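Local coordinates for protein alginate lyase, family PL7 (Zobellia galactanivorans, PDB 3ZPY) that probably cleaves alginate, a brown-algal polysaccharide, by beta-elimination, this chain being the PL7 catalytic domain of a longer lyase, at residues Thr102-Gln107 with Leu237-Asn242; Asp113-Val118 with Gly146-Ser151; Asp138-Gln143 with Gly161-Glu166. All coordinates share one frame; numbering follows the deposited sequence.

Contact 1: residues Thr102-Gln107 with Leu237-Asn242; sequences TVQVNQ and LVRIKN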
# COMPACT_ATOMS: atom_id res chain seq x y z
N THR A 102 -2.38 -7.58 9.30
CA THR A 102 -1.37 -7.57 10.33
C THR A 102 -0.08 -7.28 9.60
O THR A 102 0.27 -7.99 8.63
CB THR A 102 -1.37 -8.96 11.05
OG1 THR A 102 -2.63 -9.11 11.69
CG2 THR A 102 -0.22 -9.06 12.10
N VAL A 103 0.63 -6.34 10.10
CA VAL A 103 1.79 -5.79 9.26
C VAL A 103 3.01 -5.57 10.14
O VAL A 103 2.91 -5.25 11.35
CB VAL A 103 1.35 -4.43 8.59
CG1 VAL A 103 1.20 -3.27 9.62
CG2 VAL A 103 2.32 -4.03 7.47
N GLN A 104 4.17 -5.68 9.48
CA GLN A 104 5.39 -4.99 9.94
C GLN A 104 6.07 -4.30 8.79
O GLN A 104 5.86 -4.65 7.61
CB GLN A 104 6.40 -5.95 10.51
CG GLN A 104 5.90 -6.90 11.65
CD GLN A 104 7.07 -7.53 12.33
OE1 GLN A 104 8.23 -7.45 11.81
NE2 GLN A 104 6.84 -8.17 13.46
N VAL A 105 6.81 -3.26 9.16
CA VAL A 105 7.69 -2.62 8.18
C VAL A 105 9.08 -2.98 8.71
O VAL A 105 9.39 -2.66 9.89
CB VAL A 105 7.46 -1.13 7.97
CG1 VAL A 105 8.50 -0.58 6.98
CG2 VAL A 105 6.00 -0.87 7.57
N ASN A 106 9.94 -3.60 7.86
CA ASN A 106 11.20 -4.02 8.27
C ASN A 106 12.36 -3.14 7.77
O ASN A 106 13.46 -3.30 8.23
CB ASN A 106 11.43 -5.45 7.77
CG ASN A 106 10.36 -6.42 8.34
OD1 ASN A 106 10.27 -6.59 9.57
ND2 ASN A 106 9.46 -6.90 7.49
N GLN A 107 12.12 -2.23 6.82
CA GLN A 107 13.19 -1.44 6.23
C GLN A 107 12.51 -0.30 5.49
O GLN A 107 11.53 -0.53 4.78
CB GLN A 107 13.96 -2.29 5.17
CG GLN A 107 15.15 -1.58 4.56
CD GLN A 107 16.40 -1.45 5.43
OE1 GLN A 107 16.65 -2.16 6.34
NE2 GLN A 107 17.25 -0.61 5.03
N LEU A 237 10.72 -2.66 2.85
CA LEU A 237 10.24 -4.01 3.00
C LEU A 237 9.06 -4.00 3.99
O LEU A 237 9.21 -3.54 5.08
CB LEU A 237 11.36 -4.90 3.52
CG LEU A 237 11.03 -6.39 3.62
CD1 LEU A 237 10.64 -7.02 2.28
CD2 LEU A 237 12.17 -7.21 4.25
N VAL A 238 7.93 -4.49 3.52
CA VAL A 238 6.67 -4.57 4.26
C VAL A 238 6.31 -6.06 4.27
O VAL A 238 6.47 -6.78 3.27
CB VAL A 238 5.53 -3.79 3.60
CG1 VAL A 238 4.24 -4.04 4.32
CG2 VAL A 238 5.85 -2.30 3.48
N ARG A 239 5.84 -6.58 5.39
CA ARG A 239 5.37 -7.95 5.42
C ARG A 239 3.95 -7.99 6.07
O ARG A 239 3.68 -7.26 7.02
CB ARG A 239 6.39 -8.87 6.09
CG ARG A 239 6.69 -8.62 7.56
CD ARG A 239 7.75 -9.59 8.03
NE ARG A 239 8.10 -9.44 9.39
CZ ARG A 239 9.01 -10.18 10.00
NH1 ARG A 239 9.60 -11.19 9.34
NH2 ARG A 239 9.38 -9.82 11.22
N ILE A 240 3.07 -8.84 5.49
CA ILE A 240 1.64 -8.85 5.84
C ILE A 240 1.19 -10.29 6.11
O ILE A 240 1.61 -11.25 5.40
CB ILE A 240 0.80 -8.17 4.70
CG1 ILE A 240 1.30 -6.75 4.47
CG2 ILE A 240 -0.69 -8.26 4.95
CD1 ILE A 240 0.75 -5.99 3.25
N LYS A 241 0.26 -10.38 7.05
CA LYS A 241 -0.50 -11.64 7.20
C LYS A 241 -1.91 -11.29 7.67
O LYS A 241 -2.21 -10.12 7.97
CB LYS A 241 0.14 -12.60 8.21
CG LYS A 241 0.32 -12.12 9.61
CD LYS A 241 1.18 -13.12 10.40
CE LYS A 241 1.32 -12.63 11.80
NZ LYS A 241 2.00 -13.66 12.66
N ASN A 242 -2.81 -12.28 7.79
CA ASN A 242 -4.13 -12.10 8.35
C ASN A 242 -4.89 -10.97 7.64
O ASN A 242 -5.42 -10.04 8.33
CB ASN A 242 -4.04 -11.79 9.89
CG ASN A 242 -3.43 -12.88 10.65
OD1 ASN A 242 -3.31 -13.99 10.18
ND2 ASN A 242 -2.85 -12.48 11.78
O HOH W 1 -5.24 -8.65 10.77

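Contact 2: residues Asp113-Val118 with Gly146-Ser151; sequences DGDGGV and GEENQS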
# COMPACT_ATOMS: atom_id res chain seq x y z
N ASP A 113 15.75 13.15 -2.22
CA ASP A 113 16.59 14.21 -1.68
C ASP A 113 17.58 13.71 -0.66
O ASP A 113 18.30 14.52 -0.13
CB ASP A 113 15.77 15.39 -1.09
CG ASP A 113 14.96 15.00 0.17
OD1 ASP A 113 15.34 13.99 0.82
OD2 ASP A 113 14.00 15.78 0.54
N GLY A 114 17.55 12.40 -0.29
CA GLY A 114 18.61 11.76 0.51
C GLY A 114 18.35 11.76 2.01
O GLY A 114 18.95 10.94 2.79
N ASP A 115 17.41 12.59 2.44
CA ASP A 115 17.18 12.78 3.82
C ASP A 115 15.80 12.28 4.16
O ASP A 115 14.73 12.88 3.75
CB ASP A 115 17.17 14.23 4.11
CG ASP A 115 17.03 14.56 5.60
OD1 ASP A 115 17.58 13.78 6.46
OD2 ASP A 115 16.38 15.63 5.87
N GLY A 116 15.76 11.17 4.82
CA GLY A 116 14.48 10.59 5.21
C GLY A 116 14.14 9.37 4.36
O GLY A 116 14.76 9.12 3.28
N GLY A 117 13.21 8.58 4.91
CA GLY A 117 12.69 7.41 4.21
C GLY A 117 11.27 7.25 4.61
O GLY A 117 10.88 7.52 5.75
N VAL A 118 10.42 6.81 3.66
CA VAL A 118 9.00 6.68 3.92
C VAL A 118 8.39 5.64 2.97
O VAL A 118 8.71 5.65 1.75
CB VAL A 118 8.28 8.08 3.86
CG1 VAL A 118 8.61 8.88 2.58
CG2 VAL A 118 6.78 8.01 4.07
N GLY A 146 10.57 7.84 8.55
CA GLY A 146 11.76 7.81 9.41
C GLY A 146 13.01 8.19 8.69
O GLY A 146 12.98 9.07 7.83
N GLU A 147 14.14 7.62 9.06
CA GLU A 147 15.40 8.02 8.46
C GLU A 147 15.65 7.26 7.15
O GLU A 147 15.07 6.18 6.92
CB GLU A 147 16.55 7.63 9.39
CG GLU A 147 16.52 8.31 10.73
CD GLU A 147 17.24 7.40 11.70
OE1 GLU A 147 18.50 7.39 11.61
OE2 GLU A 147 16.58 6.68 12.49
N GLU A 148 16.51 7.84 6.31
CA GLU A 148 16.85 7.17 5.05
C GLU A 148 17.46 5.79 5.39
O GLU A 148 18.28 5.65 6.28
CB GLU A 148 17.83 7.96 4.24
CG GLU A 148 19.12 8.37 5.00
CD GLU A 148 18.97 9.64 5.86
OE1 GLU A 148 17.82 10.06 6.18
OE2 GLU A 148 20.05 10.21 6.22
N ASN A 149 17.02 4.80 4.63
CA ASN A 149 17.55 3.39 4.87
C ASN A 149 17.40 2.92 6.29
O ASN A 149 18.17 2.01 6.67
CB ASN A 149 18.99 3.28 4.34
CG ASN A 149 19.01 3.71 2.90
OD1 ASN A 149 19.89 4.49 2.53
ND2 ASN A 149 18.09 3.14 2.10
N GLN A 150 16.38 3.44 7.00
CA GLN A 150 16.24 2.95 8.41
C GLN A 150 15.94 1.44 8.49
O GLN A 150 15.00 0.94 7.81
CB GLN A 150 15.15 3.76 9.11
CG GLN A 150 15.18 3.55 10.63
CD GLN A 150 14.25 4.45 11.40
OE1 GLN A 150 13.78 5.51 10.85
NE2 GLN A 150 13.93 4.08 12.58
N SER A 151 16.69 0.71 9.33
CA SER A 151 16.61 -0.70 9.44
C SER A 151 16.01 -1.19 10.77
O SER A 151 15.76 -2.38 10.96
CB SER A 151 18.03 -1.26 9.17
OG SER A 151 18.93 -0.67 10.09

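Contact 3: residues Asp138-Gln143 with Gly161-Glu166; sequences DVVRVQ and GYVTEE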
# COMPACT_ATOMS: atom_id res chain seq x y z
N ASP A 138 -5.67 9.17 -4.28
CA ASP A 138 -5.62 8.47 -2.98
C ASP A 138 -6.46 9.20 -1.95
O ASP A 138 -6.23 10.35 -1.65
CB ASP A 138 -4.20 8.42 -2.42
CG ASP A 138 -3.22 7.60 -3.27
OD1 ASP A 138 -3.63 6.77 -4.10
OD2 ASP A 138 -1.98 7.86 -3.16
N VAL A 139 -7.40 8.45 -1.36
CA VAL A 139 -8.24 8.95 -0.24
C VAL A 139 -7.39 9.01 1.03
O VAL A 139 -7.40 9.98 1.77
CB VAL A 139 -9.48 8.07 -0.06
CG1 VAL A 139 -10.22 8.41 1.20
CG2 VAL A 139 -10.39 8.13 -1.28
N VAL A 140 -6.67 7.90 1.28
CA VAL A 140 -5.75 7.86 2.48
C VAL A 140 -4.59 6.95 2.12
O VAL A 140 -4.79 5.93 1.43
CB VAL A 140 -6.50 7.43 3.79
CG1 VAL A 140 -6.91 5.93 3.75
CG2 VAL A 140 -5.63 7.70 5.04
N ARG A 141 -3.42 7.35 2.60
CA ARG A 141 -2.23 6.52 2.61
C ARG A 141 -1.76 6.37 4.04
O ARG A 141 -1.51 7.37 4.73
CB ARG A 141 -1.13 7.19 1.80
CG ARG A 141 -1.39 7.10 0.30
CD ARG A 141 -0.10 7.40 -0.50
NE ARG A 141 0.54 8.67 -0.15
CZ ARG A 141 0.17 9.84 -0.64
NH1 ARG A 141 -0.87 9.96 -1.44
NH2 ARG A 141 0.82 10.96 -0.26
N VAL A 142 -1.58 5.10 4.50
CA VAL A 142 -1.10 4.79 5.85
C VAL A 142 0.39 4.49 5.70
O VAL A 142 0.72 3.58 4.94
CB VAL A 142 -1.89 3.58 6.34
CG1 VAL A 142 -1.36 3.20 7.73
CG2 VAL A 142 -3.40 3.83 6.39
N GLN A 143 1.23 5.28 6.38
CA GLN A 143 2.65 5.25 6.08
C GLN A 143 3.45 5.24 7.37
O GLN A 143 2.98 5.65 8.40
CB GLN A 143 3.09 6.51 5.31
CG GLN A 143 2.24 6.67 4.02
CD GLN A 143 2.22 8.00 3.47
OE1 GLN A 143 2.35 8.19 2.24
NE2 GLN A 143 1.93 8.96 4.35
N GLY A 161 -2.66 11.35 1.67
CA GLY A 161 -3.82 11.24 0.83
C GLY A 161 -4.81 12.36 1.03
O GLY A 161 -4.60 13.20 1.91
N TYR A 162 -5.94 12.31 0.29
CA TYR A 162 -6.87 13.45 0.20
C TYR A 162 -7.41 13.87 1.59
O TYR A 162 -7.44 15.04 1.94
CB TYR A 162 -8.03 13.07 -0.70
CG TYR A 162 -8.97 14.15 -0.93
CD1 TYR A 162 -9.81 14.66 0.10
CD2 TYR A 162 -8.94 14.81 -2.16
CE1 TYR A 162 -10.65 15.73 -0.14
CE2 TYR A 162 -9.79 15.90 -2.41
CZ TYR A 162 -10.66 16.35 -1.38
OH TYR A 162 -11.48 17.44 -1.55
N VAL A 163 -7.68 12.86 2.42
CA VAL A 163 -8.41 13.10 3.64
C VAL A 163 -7.61 14.01 4.63
O VAL A 163 -8.22 14.72 5.41
CB VAL A 163 -8.82 11.76 4.35
CG1 VAL A 163 -7.61 11.02 4.91
CG2 VAL A 163 -9.93 12.03 5.38
N THR A 164 -6.29 14.02 4.52
CA THR A 164 -5.45 14.96 5.29
C THR A 164 -4.90 16.04 4.36
O THR A 164 -4.99 17.23 4.70
CB THR A 164 -4.36 14.26 6.11
OG1 THR A 164 -3.56 13.51 5.22
CG2 THR A 164 -4.93 13.46 7.23
N GLU A 165 -4.26 15.63 3.26
CA GLU A 165 -3.58 16.66 2.44
C GLU A 165 -4.46 17.79 1.93
O GLU A 165 -3.96 18.89 1.70
CB GLU A 165 -2.85 15.96 1.30
CG GLU A 165 -1.73 15.03 1.70
CD GLU A 165 -1.19 14.37 0.45
OE1 GLU A 165 -1.20 14.93 -0.69
OE2 GLU A 165 -0.66 13.30 0.57
N GLU A 166 -5.72 17.49 1.60
CA GLU A 166 -6.63 18.47 1.02
C GLU A 166 -7.57 19.00 2.10
O GLU A 166 -8.46 19.79 1.85
CB GLU A 166 -7.40 17.84 -0.16
CG GLU A 166 -6.55 17.56 -1.41
CD GLU A 166 -6.32 18.78 -2.25
OE1 GLU A 166 -6.78 19.84 -1.85
OE2 GLU A 166 -5.69 18.64 -3.31
O HOH W 2 -0.94 12.68 -2.36

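Contact 1: residues Thr102-Gln107 with Leu237-Asn242
Arg-239 and Gln-104 face each other as an antiparallel hydrogen-bonded pair, and their side chains run alongside, pointing the same way. The strands, 96-107 and 235-247, are neighbours in one sheet of the beta-sandwich of this family. OE1 of Gln-104 comes to the edge of the guanidinium, 2.7 Å from NH2 of Arg-239 and nearly in the guanidinium plane. The two flat groups are turned 63° apart. NH2 sits above the amide's carbonyl plane, not on a lone pair. NE of Arg-239 adds a weak bond to the same OE1, at 3.1 Å. CG of Arg-239 lies between the backbone N and the carbonyl carbon (chi1 64°), and the chain then runs straight to NE, beside the glutamine. The Asn-106 side chain crosses the arginine at about a right angle. NH1 of Arg-239 donates to OH of Tyr-59, Trp-57 makes cation-pi contacts with both Arg-239 and Lys-241, and Gln-104 NE2 bonds to Thr-181.

Further along, Lys-241 crosses Thr-102, with CE 3.9 Å from Thr-102 CG2, and its NZ reaches Glu-56 in a salt bridge. OG1 of Thr-102 bonds to Asn-183. It also takes a weak bond from Asn-242 ND2 at 3.4 Å, and a water donates both to this OG1 and to Asn-242 O.

The other face is apolar. CG2 of Val-103 meets CG1 of Val-238 at 3.7 Å, and both valines pack on Phe-121 of the second sheet. At the far end a beta bulge sets both Asn-106 N and Gln-107 O on Leu-237, which bonds them through its O and N.

The pair thus has one oily face in the core and one polar face, where the arginine's charge would probably polarise the Gln-104 amide.

Contact 2: residues Asp113-Val118 with Gly146-Ser151
Gly-117 and Gly-146 form one antiparallel hydrogen-bonded pair, with Gly-146 N 2.8 Å from Gly-117 O and Gly-117 N 3.0 Å from Gly-146 O, before the chains part into turns. The pair joins the start of strand 117-125 to the end of its neighbour 138-146. A type II turn runs from Glu-147 to Gln-150. Its partner segment holds an Asx turn, in which OD1 of Asp-113 accepts from Asp-115 N.

Glu-148 is the side chain that reaches across. Its CG stands between the backbone N and the carbonyl carbon (chi1 53°), and the chain bends sharply at the next bond (chi2 -83°). This folds it against the backbone of Gly-114 to Gly-116. CB lies 3.4 Å from Gly-116 O, and CD lies 3.3 Å from Gly-114 O. OE1 takes the N-H of Gly-116 at 2.7 Å, from above the carboxylate plane.

Bare glycine backbones allow the close approach. A CB on Gly-117 would collide with Glu-147 O. One on Gly-146 would collide with OE1 of Gln-150, which accepts from Glu-147 N at 2.8 Å. NE2 of Gln-150 bonds to the carbonyls of Ser-152 and Ser-154, so this amide ties the turn to the chain after it.

OD1 of Asp-115 stands 3.7 Å from OE1 of Glu-148. The two like charges probably repel, and the Gly-116 N-H would offset part of that cost at this surface site.

Contact 3: residues Asp138-Gln143 with Gly161-Glu166
Arg-141 and Glu-165 form a salt bridge where a short helix, 162-165, sits against the start of strand 138-146. Gly-161 is the N-cap of that helix. Val-139 and Val-140 form a classic beta bulge opposite Ile-124.

From Arg-141, CB faces OE1 of Gln-143, 3.6 Å away. CG carries the chain on, and CD passes 3.3 Å from OD2 of Asp-138. A bend at chi3 (-54°) turns the head back toward the helix. NE gives its N-H to the same Gln-143 OE1 at 3.0 Å, from above the amide's carbonyl plane. Over one face of the guanidinium, offset toward its rim, lies Gly-161 N. NH1 bonds to OD2 of Asp-138 at 2.9 Å, on the anti lone pair, and also to a water that donates to Glu-165 OE1. NH2 meets OE2 of Glu-165 at 2.9 Å, a bent and weak bond (122°) within the salt bridge. The Glu-165 side chain crosses the arginine at about a right angle, and its OE2 also accepts from Gly-161 N.

A leucine in place of Arg-141 would probably leave Glu-165 and Asp-138 without their shared positive mate and Gln-143 OE1 without the NE donor. OD1 of Asp-138 bonds to ND1 of His-125, which lies in the Gln-Ile-His motif of PL7 enzymes.

The backbone joins the two parts directly. Tyr-162 N bonds to Asp-138 O at 2.8 Å, and Val-163 N to Val-139 O at 3.0 Å. Gly-161 has no CB, which would collide with CA of Val-140. Beside it, CG1 of Val-163 touches CG2 of Val-140 at 3.9 Å.

In the fold
From the N terminus, the chain first enters contact 1 at 102-107. It returns to that contact only at 237-242, near the C terminus, so contact 1 closes a long loop that holds both other contacts. Contact 2 opens next, at 113-118. Strand 117-125 leads on to strand 138-146, where contact 3 opens. Contact 2 closes at 146-151 and contact 3 at 161-166, so these two cross. Contact 1 joins central strands of the seven-stranded sheet. Contacts 2 and 3 reach the other sheet, contact 2 at the loops where strands 117-125 and 138-146 begin and end, contact 3 where the short helix meets strand 138-146. Gln-107 packs on Asn-149, Gln-150 and Ser-151, and Val-118 touches Gln-143.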